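NanU sialic acid binding protein (Bacteroides fragilis, PDB 4L7T) binds sialic acid with high affinity at the bacterial outer membrane and, as a SusD-family protein, probably works with the transporter NanO in its uptake. Local coordinates at residues Thr185-Glu188 against Lys189-Ser193; Tyr195-Lys198 against Tyr199-Tyr203; Trp204-Ala207 against Ala208-Leu212; Thr233-Thr236 against Ala237-Ile241. All coordinates share one frame; numbering follows the deposited sequence.

Interaction 1 of 4, residues Thr185-Glu188 against Lys189-Ser193; sequences TASE and KGFGS
The Phe191 ring meets Ser187 one helical turn back. The carbonyl oxygen of Ser187 comes to the ring at a slant, with Phe191 CD2 3.3 Å from Ser187 O. The hydroxyl meets the neighbouring ring carbon: Ser187 OG is 3.3 Å from Phe191 CE2. Outside the segments, the ring of Tyr126 packs against Phe191 edge-to-face. Ser187 OG is anti to the backbone N (chi1 176°), which carries it to the ring and to its hydrogen-bond partners, Gly129 O and Thr209 OG1. The second flat group is the carboxylate of Glu188. Its OE2 forms a salt bridge with Lys213 and a hydrogen bond with Gln210 NE2.

The backbone here is the end of helix 173-191. Lys189 N, Gly190 N and Phe191 N bond in turn to the carbonyl oxygens four residues earlier. The last of these bonds joins Phe191 N to Ser187 O at 3.0 Å. Gly192 N then bonds to Glu188 O at 2.9 Å, and Gly192 turns the chain out of the helix with a positive phi of 65°. A water bridges the exit, donating to Glu188 O at 3.1 Å and to Gly192 O at 2.8 Å.

Lys189 stays on the exposed surface. The Ser187 hydroxyl is buried, and its two hydrogen bonds satisfy it there. Lys213 and Gln210 would probably favour the charged form of Glu188.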
loop_
_atom_site.group_PDB
_atom_site.type_symbol
_atom_site.label_atom_id
_atom_site.label_comp_id
_atom_site.label_asym_id
_atom_site.label_seq_id
_atom_site.Cartn_x
_atom_site.Cartn_y
_atom_site.Cartn_z
ATOM N N THR A 185 -3.952 -20.343 6.128
ATOM C CA THR A 185 -4.846 -21.491 6.347
ATOM C C THR A 185 -5.519 -21.398 7.698
ATOM O O THR A 185 -6.716 -21.674 7.773
ATOM C CB THR A 185 -4.007 -22.797 6.298
ATOM O OG1 THR A 185 -3.414 -22.929 5.001
ATOM C CG2 THR A 185 -4.901 -24.000 6.450
ATOM N N ALA A 186 -4.833 -21.000 8.763
ATOM C CA ALA A 186 -5.515 -20.854 10.057
ATOM C C ALA A 186 -6.537 -19.709 10.032
ATOM O O ALA A 186 -7.613 -19.774 10.681
ATOM C CB ALA A 186 -4.440 -20.600 11.193
ATOM N N SER A 187 -6.241 -18.594 9.328
ATOM C CA SER A 187 -7.184 -17.491 9.180
ATOM C C SER A 187 -8.476 -17.964 8.459
ATOM O O SER A 187 -9.588 -17.637 8.900
ATOM C CB SER A 187 -6.526 -16.297 8.384
ATOM O OG SER A 187 -7.514 -15.326 8.196
ATOM N N GLU A 188 -8.315 -18.672 7.342
ATOM C CA GLU A 188 -9.441 -19.212 6.575
ATOM C C GLU A 188 -10.249 -20.139 7.440
ATOM O O GLU A 188 -11.486 -20.092 7.354
ATOM C CB GLU A 188 -8.916 -19.985 5.356
ATOM C CG GLU A 188 -8.353 -19.043 4.285
ATOM C CD GLU A 188 -7.925 -19.812 3.026
ATOM O OE1 GLU A 188 -6.966 -20.593 3.067
ATOM O OE2 GLU A 188 -8.648 -19.721 1.995
ATOM N N LYS A 189 -9.554 -20.987 8.207
ATOM C CA LYS A 189 -10.269 -21.888 9.116
ATOM C C LYS A 189 -11.143 -21.075 10.080
ATOM O O LYS A 189 -12.324 -21.487 10.358
ATOM C CB LYS A 189 -9.291 -22.807 9.841
ATOM C CG LYS A 189 -9.999 -23.900 10.692
ATOM C CD LYS A 189 -9.006 -24.603 11.596
ATOM C CE LYS A 189 -9.741 -25.674 12.448
ATOM N NZ LYS A 189 -9.701 -26.953 11.752
ATOM N N GLY A 190 -10.632 -19.930 10.586
ATOM C CA GLY A 190 -11.376 -19.144 11.567
ATOM C C GLY A 190 -12.610 -18.542 10.908
ATOM O O GLY A 190 -13.744 -18.580 11.445
ATOM N N PHE A 191 -12.441 -17.970 9.703
ATOM C CA PHE A 191 -13.616 -17.383 9.087
ATOM C C PHE A 191 -14.647 -18.350 8.571
ATOM O O PHE A 191 -15.824 -17.960 8.455
ATOM C CB PHE A 191 -13.201 -16.457 7.931
ATOM C CG PHE A 191 -12.451 -15.236 8.379
ATOM C CD1 PHE A 191 -13.059 -14.293 9.274
ATOM C CD2 PHE A 191 -11.150 -14.961 7.886
ATOM C CE1 PHE A 191 -12.392 -13.085 9.689
ATOM C CE2 PHE A 191 -10.471 -13.827 8.296
ATOM C CZ PHE A 191 -11.058 -12.844 9.180
ATOM N N GLY A 192 -14.214 -19.535 8.198
ATOM C CA GLY A 192 -15.117 -20.564 7.597
ATOM C C GLY A 192 -15.631 -20.048 6.240
ATOM O O GLY A 192 -14.850 -19.633 5.369
ATOM N N SER A 193 -16.949 -20.015 6.089
ATOM C CA SER A 193 -17.518 -19.456 4.900
ATOM C C SER A 193 -18.049 -18.042 5.093
ATOM O O SER A 193 -18.800 -17.571 4.247
ATOM C CB SER A 193 -18.676 -20.348 4.406
ATOM O OG SER A 193 -19.630 -20.496 5.422
HETATM O O HOH W 1 -12.665 -21.308 4.722
#

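Interaction 2 of 4, residues Tyr195-Lys198 against Tyr199-Tyr203; sequences YSFK and YGRYY. With EDO (1,2-ethanediol), chain G.
Arg201 CG lies over one face of the Phe197 ring, 4.0 Å from the ring centroid, in a CH-pi contact. The Arg201 chain is extended from CG to NE, and a chi4 of -90° turns the guanidinium, which has Phe197 CE2 over one of its faces. Arg201 NH1 comes within 3.5 Å of Phe197 CE2, and the two planes are 35° apart. The guanidinium is fixed by carbonyls outside the segments: NH1 bonds to Ile267 O and NH2 to Asn246 O.

These contacts hang on two type I beta turns, Phe197 to Gly200 and Gly200 to Tyr203, in the loop between helices 173-191 and 206-223. Gly200 N closes the first turn by bonding to Phe197 O at 3.0 Å. At the backbone angles of Gly200 a CB would press on the carbonyl oxygen of Tyr199, and the position calls for glycine.

Lys198 runs along Tyr199. Its chain is fully extended, with CG anti to the backbone N (chi1 179°), and passes over one face of the tyrosine ring. Lys198 CG sits 4.0 Å from the Tyr199 ring centroid. One water links the two ends, 2.8 Å from Lys198 NZ and 2.8 Å from Tyr199 OH. An ethanediol molecule, probably from the crystallisation liquor, accepts a bond from Phe197 N to its O1 at 2.9 Å.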
loop_
_atom_site.group_PDB
_atom_site.type_symbol
_atom_site.label_atom_id
_atom_site.label_comp_id
_atom_site.label_asym_id
_atom_site.label_seq_id
_atom_site.Cartn_x
_atom_site.Cartn_y
_atom_site.Cartn_z
ATOM N N TYR A 195 -17.900 -14.436 4.592
ATOM C CA TYR A 195 -17.234 -13.328 3.877
ATOM C C TYR A 195 -17.764 -11.966 4.256
ATOM O O TYR A 195 -17.523 -10.957 3.552
ATOM C CB TYR A 195 -17.392 -13.538 2.330
ATOM C CG TYR A 195 -16.386 -14.487 1.729
ATOM C CD1 TYR A 195 -15.334 -13.989 0.941
ATOM C CD2 TYR A 195 -16.445 -15.845 1.970
ATOM C CE1 TYR A 195 -14.428 -14.831 0.369
ATOM C CE2 TYR A 195 -15.441 -16.740 1.423
ATOM C CZ TYR A 195 -14.438 -16.173 0.628
ATOM O OH TYR A 195 -13.463 -17.037 0.097
ATOM N N SER A 196 -18.512 -11.861 5.364
ATOM C CA SER A 196 -19.031 -10.568 5.724
ATOM C C SER A 196 -17.909 -9.683 6.279
ATOM O O SER A 196 -16.892 -10.175 6.796
ATOM C CB SER A 196 -20.153 -10.691 6.805
ATOM O OG SER A 196 -19.561 -11.052 8.048
ATOM N N PHE A 197 -18.133 -8.380 6.221
ATOM C CA PHE A 197 -17.217 -7.485 6.958
ATOM C C PHE A 197 -17.830 -7.257 8.373
ATOM O O PHE A 197 -18.485 -6.246 8.602
ATOM C CB PHE A 197 -17.092 -6.203 6.197
ATOM C CG PHE A 197 -16.504 -6.409 4.817
ATOM C CD1 PHE A 197 -15.115 -6.473 4.650
ATOM C CD2 PHE A 197 -17.328 -6.471 3.694
ATOM C CE1 PHE A 197 -14.550 -6.643 3.371
ATOM C CE2 PHE A 197 -16.785 -6.668 2.396
ATOM C CZ PHE A 197 -15.377 -6.727 2.241
ATOM N N LYS A 198 -17.609 -8.205 9.250
ATOM C CA LYS A 198 -18.358 -8.190 10.542
ATOM C C LYS A 198 -18.169 -6.902 11.310
ATOM O O LYS A 198 -19.135 -6.328 11.849
ATOM C CB LYS A 198 -17.954 -9.391 11.361
ATOM C CG LYS A 198 -18.647 -9.449 12.730
ATOM C CD LYS A 198 -18.048 -10.645 13.462
ATOM C CE LYS A 198 -18.802 -10.882 14.832
ATOM N NZ LYS A 198 -18.255 -12.052 15.553
ATOM N N TYR A 199 -16.937 -6.376 11.295
ATOM C CA TYR A 199 -16.622 -5.158 12.013
ATOM C C TYR A 199 -16.424 -3.975 11.059
ATOM O O TYR A 199 -15.925 -2.900 11.464
ATOM C CB TYR A 199 -15.409 -5.347 12.937
ATOM C CG TYR A 199 -15.663 -6.392 13.988
ATOM C CD1 TYR A 199 -16.750 -6.259 14.859
ATOM C CD2 TYR A 199 -14.892 -7.554 14.085
ATOM C CE1 TYR A 199 -16.977 -7.296 15.840
ATOM C CE2 TYR A 199 -15.108 -8.572 15.052
ATOM C CZ TYR A 199 -16.181 -8.457 15.881
ATOM O OH TYR A 199 -16.382 -9.430 16.831
ATOM N N GLY A 200 -16.746 -4.172 9.785
ATOM C CA GLY A 200 -16.591 -3.099 8.837
ATOM C C GLY A 200 -15.269 -3.258 8.027
ATOM O O GLY A 200 -14.511 -4.155 8.259
ATOM N N ARG A 201 -15.127 -2.405 7.023
ATOM C CA ARG A 201 -13.994 -2.529 6.046
ATOM C C ARG A 201 -12.666 -1.972 6.589
ATOM O O ARG A 201 -11.659 -2.079 5.889
ATOM C CB ARG A 201 -14.361 -1.896 4.714
ATOM C CG ARG A 201 -15.616 -2.632 4.001
ATOM C CD ARG A 201 -16.348 -1.707 3.006
ATOM N NE ARG A 201 -17.632 -2.353 2.646
ATOM C CZ ARG A 201 -17.823 -3.202 1.625
ATOM N NH1 ARG A 201 -16.809 -3.555 0.795
ATOM N NH2 ARG A 201 -19.065 -3.713 1.402
ATOM N N TYR A 202 -12.704 -1.446 7.837
ATOM C CA TYR A 202 -11.469 -1.054 8.497
ATOM C C TYR A 202 -11.017 -2.052 9.539
ATOM O O TYR A 202 -10.088 -1.725 10.307
ATOM C CB TYR A 202 -11.700 0.241 9.259
ATOM C CG TYR A 202 -12.282 1.415 8.604
ATOM C CD1 TYR A 202 -11.517 2.194 7.738
ATOM C CD2 TYR A 202 -13.567 1.850 8.936
ATOM C CE1 TYR A 202 -12.017 3.345 7.185
ATOM C CE2 TYR A 202 -14.080 3.027 8.382
ATOM C CZ TYR A 202 -13.288 3.765 7.514
ATOM O OH TYR A 202 -13.733 4.906 6.925
ATOM N N TYR A 203 -11.548 -3.289 9.513
ATOM C CA TYR A 203 -11.117 -4.429 10.285
ATOM C C TYR A 203 -10.853 -5.565 9.360
ATOM O O TYR A 203 -11.548 -5.689 8.298
ATOM C CB TYR A 203 -12.192 -4.855 11.367
ATOM C CG TYR A 203 -12.163 -3.838 12.520
ATOM C CD1 TYR A 203 -11.403 -4.092 13.638
ATOM C CD2 TYR A 203 -12.810 -2.637 12.396
ATOM C CE1 TYR A 203 -11.308 -3.150 14.669
ATOM C CE2 TYR A 203 -12.703 -1.648 13.436
ATOM C CZ TYR A 203 -11.927 -1.932 14.521
ATOM O OH TYR A 203 -11.840 -1.014 15.567
HETATM C C1 EDO G . -20.798 -6.799 4.724
HETATM O O1 EDO G . -20.768 -7.282 6.050
HETATM C C2 EDO G . -20.810 -8.008 3.829
HETATM O O2 EDO G . -21.772 -7.723 2.820
HETATM O O HOH W 2 -15.750 -12.111 16.785
#

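Interaction 3 of 4, residues Trp204-Ala207 against Ala208-Leu212; sequences WSMA and ATQML
Trp204 folds back over the first turn of helix 206-223 and touches Ala208, Thr209 and Leu212. The apolar contacts centre on its indole. Ala208 CB stands over one face, 3.6 Å from the centroid of the six-membered ring, in a CH-pi contact. Leu212 CD2 approaches Trp204 CZ2 at 4.2 Å.

The side-chain hydrogen bonds come next. Trp204 NE1 donates to Thr209 OG1 at 2.8 Å. The bond is nearly straight (164°) and lies in the indole plane, which fixes the ring's rotation. Thr209 OG1 is also held by Ser187. A second, weak bond runs from Gln210 NE2 to Met206 SD at 3.5 Å. The Met206 chain bends at chi2 (61°), which carries its sulfur forward along the helix to the Gln210 amide, whose stronger partner is Glu188 OE2.

Backbone bonds begin the helix, with Ser205 at the N-cap position. Thr209 N bonds to Ser205 O at 3.1 Å, Gln210 N to Met206 O and Met211 N to Ala207 O.

All nine residues are buried. Helix 121-146 touches Trp204, Ser205 and Leu212, helix 173-191 meets Trp204, Met206 and Thr209, and helix 227-244 packs on Gln210 and Met211. Phe269, in strand 267-271, meets the indole edge-to-face.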
loop_
_atom_site.group_PDB
_atom_site.type_symbol
_atom_site.label_atom_id
_atom_site.label_comp_id
_atom_site.label_asym_id
_atom_site.label_seq_id
_atom_site.Cartn_x
_atom_site.Cartn_y
_atom_site.Cartn_z
ATOM N N TRP A 204 -9.957 -6.462 9.764
ATOM C CA TRP A 204 -9.629 -7.578 8.910
ATOM C C TRP A 204 -10.844 -8.525 8.715
ATOM O O TRP A 204 -11.721 -8.626 9.590
ATOM C CB TRP A 204 -8.402 -8.316 9.493
ATOM C CG TRP A 204 -7.713 -9.181 8.483
ATOM C CD1 TRP A 204 -7.990 -10.454 8.188
ATOM C CD2 TRP A 204 -6.651 -8.760 7.593
ATOM N NE1 TRP A 204 -7.092 -10.934 7.178
ATOM C CE2 TRP A 204 -6.254 -9.908 6.847
ATOM C CE3 TRP A 204 -5.944 -7.569 7.437
ATOM C CZ2 TRP A 204 -5.224 -9.871 5.858
ATOM C CZ3 TRP A 204 -4.894 -7.528 6.439
ATOM C CH2 TRP A 204 -4.577 -8.660 5.676
ATOM N N SER A 205 -10.916 -9.185 7.570
ATOM C CA SER A 205 -12.131 -10.013 7.199
ATOM C C SER A 205 -11.638 -11.136 6.274
ATOM O O SER A 205 -10.448 -11.151 5.868
ATOM C CB SER A 205 -13.149 -9.151 6.460
ATOM O OG SER A 205 -12.631 -8.740 5.202
ATOM N N MET A 206 -12.527 -12.070 5.924
ATOM C CA MET A 206 -12.148 -13.087 4.955
ATOM C C MET A 206 -11.673 -12.541 3.608
ATOM O O MET A 206 -10.692 -13.090 3.073
ATOM C CB MET A 206 -13.360 -14.062 4.729
ATOM C CG MET A 206 -13.015 -15.183 3.793
ATOM S SD MET A 206 -11.689 -16.304 4.273
ATOM C CE MET A 206 -12.437 -17.897 3.850
ATOM N N ALA A 207 -12.320 -11.501 3.094
ATOM C CA ALA A 207 -11.887 -10.968 1.779
ATOM C C ALA A 207 -10.447 -10.422 1.867
ATOM O O ALA A 207 -9.700 -10.499 0.918
ATOM C CB ALA A 207 -12.786 -9.897 1.314
ATOM N N ALA A 208 -10.056 -9.834 2.993
ATOM C CA ALA A 208 -8.667 -9.381 3.159
ATOM C C ALA A 208 -7.721 -10.605 3.192
ATOM O O ALA A 208 -6.665 -10.573 2.585
ATOM C CB ALA A 208 -8.514 -8.585 4.524
ATOM N N THR A 209 -8.098 -11.693 3.891
ATOM C CA THR A 209 -7.290 -12.898 3.864
ATOM C C THR A 209 -7.163 -13.418 2.466
ATOM O O THR A 209 -6.065 -13.811 2.044
ATOM C CB THR A 209 -7.858 -14.028 4.822
ATOM O OG1 THR A 209 -7.572 -13.547 6.161
ATOM C CG2 THR A 209 -7.140 -15.351 4.640
ATOM N N GLN A 210 -8.260 -13.386 1.687
ATOM C CA GLN A 210 -8.182 -13.925 0.310
ATOM C C GLN A 210 -7.317 -13.028 -0.617
ATOM O O GLN A 210 -6.615 -13.540 -1.494
ATOM C CB GLN A 210 -9.577 -14.088 -0.313
ATOM C CG GLN A 210 -10.426 -15.181 0.414
ATOM C CD GLN A 210 -9.763 -16.496 0.390
ATOM O OE1 GLN A 210 -9.344 -16.961 -0.657
ATOM N NE2 GLN A 210 -9.686 -17.152 1.548
ATOM N N MET A 211 -7.341 -11.700 -0.375
ATOM C CA MET A 211 -6.465 -10.830 -1.181
ATOM C C MET A 211 -4.980 -11.161 -0.836
ATOM O O MET A 211 -4.148 -11.300 -1.758
ATOM C CB MET A 211 -6.695 -9.354 -0.799
ATOM C CG MET A 211 -7.937 -8.718 -1.379
ATOM S SD MET A 211 -7.848 -8.541 -3.163
ATOM C CE MET A 211 -6.547 -7.293 -3.341
ATOM N N LEU A 212 -4.659 -11.284 0.471
ATOM C CA LEU A 212 -3.305 -11.554 0.863
ATOM C C LEU A 212 -2.923 -12.939 0.303
ATOM O O LEU A 212 -1.788 -13.124 -0.186
ATOM C CB LEU A 212 -3.280 -11.581 2.410
ATOM C CG LEU A 212 -1.958 -12.053 2.985
ATOM C CD1 LEU A 212 -0.772 -11.117 2.570
ATOM C CD2 LEU A 212 -1.983 -12.135 4.519
#

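Interaction 4 of 4, residues Thr233-Thr236 against Ala237-Ile241; sequences TAKT and ALQSI
Thr236 OG1 is gripped by two partners and tied through one of them to Gln239. It hydrogen-bonds to Thr232 O in the preceding turn, and a water lies 2.7 Å from Thr236 OG1. The same water donates to Gln239 OE1 at 3.1 Å. The threonine hydroxyl sits beside its own backbone N (chi1 -65°), a position from which it bonds to Thr232 O.

Lys235 and Gln239, one turn apart, run alongside each other. The amide lies against the lysine's aliphatic part, with Gln239 NE2 3.8 Å from Lys235 CG. The lysine chain bends at chi3 (66°), and its NZ forms a salt bridge with Glu404. Gln239 CG also passes close to the helix backbone, 3.2 Å from Lys235 O.

The backbone keeps the regular helix bonds. Ala237 N, Leu238 N, Gln239 N and Ser240 N each bond to the carbonyl four residues back. Gln239 N to Lys235 O, at 2.9 Å, is one of them. Ser240 adds a side-chain bond: Ser240 OG donates to Ala237 O at 2.7 Å. That carbonyl also receives bonds from Ser240 N and Ile241 N. Three donors, two of them weak, thus meet on Ala237 O. Ser240 OG is also hydrogen-bonded to Tyr195 OH, in the loop before helix 206-223.

The segments lie within helix 227-244 and pack on two helices. Thr233, Ala237 and Ile241 touch helix 206-223. Lys235, Leu238, Gln239 and Ile241 touch helix 388-401.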
loop_
_atom_site.group_PDB
_atom_site.type_symbol
_atom_site.label_atom_id
_atom_site.label_comp_id
_atom_site.label_asym_id
_atom_site.label_seq_id
_atom_site.Cartn_x
_atom_site.Cartn_y
_atom_site.Cartn_z
ATOM N N THR A 233 -3.782 -21.529 -7.185
ATOM C CA THR A 233 -4.252 -21.202 -5.823
ATOM C C THR A 233 -4.618 -19.700 -5.736
ATOM O O THR A 233 -5.624 -19.270 -5.105
ATOM C CB THR A 233 -3.215 -21.626 -4.770
ATOM O OG1 THR A 233 -2.994 -23.065 -4.879
ATOM C CG2 THR A 233 -3.672 -21.265 -3.386
ATOM N N ALA A 234 -3.741 -18.866 -6.282
ATOM C CA ALA A 234 -3.979 -17.417 -6.176
ATOM C C ALA A 234 -5.253 -17.022 -6.965
ATOM O O ALA A 234 -6.127 -16.206 -6.497
ATOM C CB ALA A 234 -2.738 -16.625 -6.717
ATOM N N LYS A 235 -5.401 -17.611 -8.169
ATOM C CA LYS A 235 -6.580 -17.315 -8.999
ATOM C C LYS A 235 -7.863 -17.705 -8.264
ATOM O O LYS A 235 -8.851 -16.911 -8.229
ATOM C CB LYS A 235 -6.441 -18.110 -10.332
ATOM C CG LYS A 235 -7.654 -17.877 -11.221
ATOM C CD LYS A 235 -7.470 -18.524 -12.655
ATOM C CE LYS A 235 -7.427 -19.946 -12.426
ATOM N NZ LYS A 235 -7.846 -20.558 -13.790
ATOM N N THR A 236 -7.869 -18.902 -7.648
ATOM C CA THR A 236 -9.065 -19.420 -6.954
ATOM C C THR A 236 -9.424 -18.506 -5.749
ATOM O O THR A 236 -10.597 -18.183 -5.499
ATOM C CB THR A 236 -8.780 -20.818 -6.453
ATOM O OG1 THR A 236 -8.600 -21.630 -7.618
ATOM C CG2 THR A 236 -9.896 -21.408 -5.561
ATOM N N ALA A 237 -8.391 -18.002 -5.080
ATOM C CA ALA A 237 -8.661 -17.073 -3.922
ATOM C C ALA A 237 -9.318 -15.777 -4.401
ATOM O O ALA A 237 -10.276 -15.297 -3.784
ATOM C CB ALA A 237 -7.263 -16.718 -3.198
ATOM N N LEU A 238 -8.761 -15.166 -5.476
ATOM C CA LEU A 238 -9.238 -13.853 -5.948
ATOM C C LEU A 238 -10.640 -14.073 -6.503
ATOM O O LEU A 238 -11.509 -13.209 -6.294
ATOM C CB LEU A 238 -8.244 -13.298 -6.962
ATOM C CG LEU A 238 -6.852 -13.099 -6.274
ATOM C CD1 LEU A 238 -5.714 -12.917 -7.364
ATOM C CD2 LEU A 238 -6.902 -11.824 -5.414
ATOM N N GLN A 239 -10.875 -15.220 -7.148
ATOM C CA GLN A 239 -12.206 -15.524 -7.717
ATOM C C GLN A 239 -13.252 -15.626 -6.597
ATOM O O GLN A 239 -14.427 -15.262 -6.810
ATOM C CB GLN A 239 -12.202 -16.841 -8.558
ATOM C CG GLN A 239 -11.599 -16.533 -9.912
ATOM C CD GLN A 239 -11.395 -17.804 -10.786
ATOM O OE1 GLN A 239 -11.225 -18.902 -10.282
ATOM N NE2 GLN A 239 -11.306 -17.602 -12.037
ATOM N N SER A 240 -12.808 -16.081 -5.431
ATOM C CA SER A 240 -13.716 -16.245 -4.254
ATOM C C SER A 240 -14.164 -14.854 -3.732
ATOM O O SER A 240 -15.222 -14.764 -3.156
ATOM C CB SER A 240 -13.118 -17.208 -3.188
ATOM O OG SER A 240 -12.305 -16.426 -2.332
ATOM N N ILE A 241 -13.326 -13.815 -3.920
ATOM C CA ILE A 241 -13.760 -12.437 -3.556
ATOM C C ILE A 241 -14.780 -11.908 -4.535
ATOM O O ILE A 241 -15.856 -11.391 -4.187
ATOM C CB ILE A 241 -12.529 -11.500 -3.528
ATOM C CG1 ILE A 241 -11.572 -11.965 -2.440
ATOM C CG2 ILE A 241 -13.004 -9.993 -3.347
ATOM C CD1 ILE A 241 -10.232 -11.220 -2.646
HETATM O O HOH W 3 -9.376 -21.376 -10.210
#

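Interaction 3 is the buried one, and interactions 1 and 4 are partly buried. Interaction 2 is a surface contact in the loop between helices 173-191 and 206-223. Interactions 1, 3 and 4 lie on three successive helices, consistent with the helical framework of the SusD family. Interaction 3 touches each of the others: interaction 1 through polar and aromatic groups, interaction 4 largely through packing. Interactions 2 and 4 meet through a hydrogen bond between Tyr195 OH and Ser240 OG, whereas 1 and 4 do not touch. The chemistry follows the place. Indole and methyl groups mark the core, one water joins groups within each partly buried stretch, and long side chains lie over aromatic rings in the loop.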